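Local coordinates for single-stranded DNA-binding protein DdrB (Deinococcus radiodurans, PDB 4NOE) that binds single-stranded DNA and promotes the accurate annealing of complementary strands, probably as part of the response to DNA damage, at residues A58-S63 with A133-G138. Residues are numbered along the deposited sequence; the frame is centred on the assembly and turned at random.
Sequences ADFDWS and AIFRGG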
ATOM      1  N   ALA E  58     -32.136 -18.972  16.816  1.00 29.53           N
ATOM      2  CA  ALA E  58     -33.450 -19.343  16.285  1.00 28.33           C
ATOM      3  C   ALA E  58     -34.529 -18.267  16.473  1.00 34.04           C
ATOM      4  O   ALA E  58     -35.390 -18.092  15.610  1.00 36.27           O
ATOM      5  CB  ALA E  58     -33.901 -20.645  16.892  1.00 27.15           C
ATOM      6  N   ASP E  59     -34.475 -17.543  17.589  1.00 31.58           N
ATOM      7  CA  ASP E  59     -35.537 -16.590  17.925  1.00 27.82           C
ATOM      8  C   ASP E  59     -34.959 -15.247  18.344  1.00 29.12           C
ATOM      9  O   ASP E  59     -35.573 -14.497  19.117  1.00 27.30           O
ATOM     10  CB  ASP E  59     -36.404 -17.153  19.051  1.00 25.67           C
ATOM     11  CG  ASP E  59     -35.616 -17.373  20.319  1.00 31.63           C
ATOM     12  OD1 ASP E  59     -34.373 -17.418  20.240  1.00 32.40           O
ATOM     13  OD2 ASP E  59     -36.232 -17.494  21.394  1.00 43.30           O
ATOM     14  N   PHE E  60     -33.776 -14.940  17.828  1.00 22.44           N
ATOM     15  CA  PHE E  60     -33.136 -13.671  18.127  1.00 22.57           C
ATOM     16  C   PHE E  60     -34.023 -12.499  17.710  1.00 21.84           C
ATOM     17  O   PHE E  60     -34.631 -12.514  16.641  1.00 22.40           O
ATOM     18  CB  PHE E  60     -31.789 -13.591  17.410  1.00 18.78           C
ATOM     19  CG  PHE E  60     -31.004 -12.374  17.748  1.00 18.92           C
ATOM     20  CD1 PHE E  60     -30.346 -12.276  18.959  1.00 17.48           C
ATOM     21  CD2 PHE E  60     -30.923 -11.317  16.852  1.00 16.98           C
ATOM     22  CE1 PHE E  60     -29.610 -11.144  19.271  1.00 24.68           C
ATOM     23  CE2 PHE E  60     -30.205 -10.188  17.162  1.00 24.32           C
ATOM     24  CZ  PHE E  60     -29.546 -10.099  18.377  1.00 28.62           C
ATOM     25  N   ASP E  61     -34.099 -11.477  18.553  1.00 24.99           N
ATOM     26  CA  ASP E  61     -34.865 -10.295  18.190  1.00 24.32           C
ATOM     27  C   ASP E  61     -33.948  -9.340  17.441  1.00 20.52           C
ATOM     28  O   ASP E  61     -33.173  -8.594  18.049  1.00 18.83           O
ATOM     29  CB  ASP E  61     -35.457  -9.631  19.431  1.00 18.42           C
ATOM     30  CG  ASP E  61     -36.462  -8.541  19.091  1.00 30.15           C
ATOM     31  OD1 ASP E  61     -36.513  -8.096  17.916  1.00 24.71           O
ATOM     32  OD2 ASP E  61     -37.201  -8.120  20.010  1.00 33.82           O
ATOM     33  N   TRP E  62     -34.041  -9.365  16.118  1.00 18.96           N
ATOM     34  CA  TRP E  62     -33.157  -8.559  15.287  1.00 21.96           C
ATOM     35  C   TRP E  62     -33.409  -7.066  15.446  1.00 20.68           C
ATOM     36  O   TRP E  62     -32.535  -6.253  15.129  1.00 22.48           O
ATOM     37  CB  TRP E  62     -33.250  -8.993  13.817  1.00 20.61           C
ATOM     38  CG  TRP E  62     -32.621 -10.360  13.572  1.00 20.86           C
ATOM     39  CD1 TRP E  62     -33.269 -11.557  13.513  1.00 18.86           C
ATOM     40  CD2 TRP E  62     -31.225 -10.651  13.396  1.00 13.51           C
ATOM     41  NE1 TRP E  62     -32.368 -12.573  13.295  1.00 21.97           N
ATOM     42  CE2 TRP E  62     -31.107 -12.046  13.217  1.00 13.96           C
ATOM     43  CE3 TRP E  62     -30.066  -9.866  13.358  1.00 13.94           C
ATOM     44  CZ2 TRP E  62     -29.872 -12.680  12.998  1.00 20.08           C
ATOM     45  CZ3 TRP E  62     -28.831 -10.495  13.148  1.00 13.20           C
ATOM     46  CH2 TRP E  62     -28.749 -11.891  12.968  1.00 17.42           C
ATOM     47  N   SER E  63     -34.585  -6.694  15.953  1.00 16.49           N
ATOM     48  CA  SER E  63     -34.876  -5.271  16.161  1.00 19.51           C
ATOM     49  C   SER E  63     -33.963  -4.668  17.232  1.00 13.98           C
ATOM     50  O   SER E  63     -33.771  -3.445  17.282  1.00 20.06           O
ATOM     51  CB  SER E  63     -36.355  -5.043  16.521  1.00 25.30           C
ATOM     52  OG  SER E  63     -36.616  -5.403  17.871  1.00 31.01           O
ATOM     53  N   ALA E 133     -23.054 -10.554  12.148  1.00 12.06           N
ATOM     54  CA  ALA E 133     -23.239 -11.267  13.417  1.00 21.22           C
ATOM     55  C   ALA E 133     -22.829 -12.731  13.310  1.00 23.19           C
ATOM     56  O   ALA E 133     -22.928 -13.353  12.241  1.00 18.20           O
ATOM     57  CB  ALA E 133     -24.720 -11.159  13.906  1.00  8.74           C
ATOM     58  N   ILE E 134     -22.373 -13.289  14.421  1.00 19.77           N
ATOM     59  CA  ILE E 134     -22.123 -14.721  14.449  1.00 25.14           C
ATOM     60  C   ILE E 134     -22.666 -15.347  15.726  1.00 29.54           C
ATOM     61  O   ILE E 134     -22.367 -14.893  16.833  1.00 24.78           O
ATOM     62  CB  ILE E 134     -20.632 -15.063  14.248  1.00 26.64           C
ATOM     63  CG1 ILE E 134     -20.395 -16.558  14.455  1.00 28.19           C
ATOM     64  CG2 ILE E 134     -19.755 -14.264  15.187  1.00 35.14           C
ATOM     65  CD1 ILE E 134     -19.105 -17.051  13.814  1.00 33.36           C
ATOM     66  N   PHE E 135     -23.492 -16.374  15.570  1.00 22.87           N
ATOM     67  CA  PHE E 135     -24.056 -17.039  16.729  1.00 21.07           C
ATOM     68  C   PHE E 135     -23.204 -18.273  16.995  1.00 22.22           C
ATOM     69  O   PHE E 135     -23.037 -19.146  16.122  1.00 20.18           O
ATOM     70  CB  PHE E 135     -25.537 -17.358  16.499  1.00 25.07           C
ATOM     71  CG  PHE E 135     -26.396 -16.120  16.315  1.00 26.21           C
ATOM     72  CD1 PHE E 135     -26.396 -15.426  15.111  1.00 19.89           C
ATOM     73  CD2 PHE E 135     -27.187 -15.643  17.351  1.00 21.79           C
ATOM     74  CE1 PHE E 135     -27.166 -14.286  14.941  1.00 19.11           C
ATOM     75  CE2 PHE E 135     -27.964 -14.505  17.186  1.00 26.21           C
ATOM     76  CZ  PHE E 135     -27.951 -13.824  15.974  1.00 24.93           C
ATOM     77  N   ARG E 136     -22.628 -18.326  18.190  1.00 35.59           N
ATOM     78  CA  ARG E 136     -21.574 -19.289  18.465  1.00 36.49           C
ATOM     79  C   ARG E 136     -21.277 -19.418  19.955  1.00 37.55           C
ATOM     80  O   ARG E 136     -20.915 -18.440  20.617  1.00 34.57           O
ATOM     81  CB  ARG E 136     -20.307 -18.884  17.716  1.00 32.23           C
ATOM     82  CG  ARG E 136     -19.066 -19.674  18.100  1.00 30.53           C
ATOM     83  CD  ARG E 136     -17.903 -19.265  17.220  1.00 34.04           C
ATOM     84  NE  ARG E 136     -17.469 -17.892  17.470  1.00 34.49           N
ATOM     85  CZ  ARG E 136     -16.641 -17.218  16.680  1.00 35.11           C
ATOM     86  NH1 ARG E 136     -16.173 -17.778  15.570  1.00 31.66           N
ATOM     87  NH2 ARG E 136     -16.299 -15.975  16.986  1.00 40.43           N
ATOM     88  N   GLY E 137     -21.431 -20.633  20.473  1.00 35.25           N
ATOM     89  CA  GLY E 137     -21.060 -20.936  21.841  1.00 39.45           C
ATOM     90  C   GLY E 137     -21.891 -20.199  22.870  1.00 43.12           C
ATOM     91  O   GLY E 137     -23.092 -19.999  22.670  1.00 45.93           O
ATOM     92  N   GLY E 138     -21.247 -19.812  23.972  1.00 38.56           N
ATOM     93  CA  GLY E 138     -21.895 -19.093  25.059  1.00 33.18           C
ATOM     94  C   GLY E 138     -23.115 -19.809  25.604  1.00 38.91           C
ATOM     95  O   GLY E 138     -23.374 -20.965  25.262  1.00 41.46           O
TER
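The nearest CA atoms across the two segments, those of Trp62 and Ala133, are 10.4 Å apart, so 58-63, a loop that turns into a 3-10 segment at Trp62, meets strand residues 133-135 through side chains alone. What fills the interval is an aromatic cluster of Phe60, Trp62 and Phe135, part of the buried core between the mixed sheet and the loop that follows strand 50-52. Phe135 reaches in from the strand with its ring edge leading. That edge meets one face of Phe60 in a T-shaped pair, centroids 5.2 Å apart and planes at 75°. Phe135 CE2 lies 3.7 Å from Phe60 CD1. Phe60 offers this face because its CG stands anti to the backbone N (chi1 -175°), which carries the ring out toward the strand. Trp62 comes at Phe135 from the opposite direction and meets it obliquely through CZ2 and CH2. Phe60 CD2 sits 3.5 Å above the indole plane of Trp62, over its centre. An alanine in place of Phe135 would probably leave the Phe60 face and Trp62 CZ2 and CH2 without their shared partner and open a gap beside Phe52, whose ring also meets Phe135. Next to Trp62 in the chain, Asp61 OD1 closes an Asx turn by accepting from Ser63 N and also takes Ser63 OG on the same face of its carboxylate, while OD2 forms a salt bridge with Arg33. Trp62 CH2 lies 3.5 Å from Phe135 CE1, and the Ala133 methyl CB abuts the indole edge 4.2 Å from the same CH2.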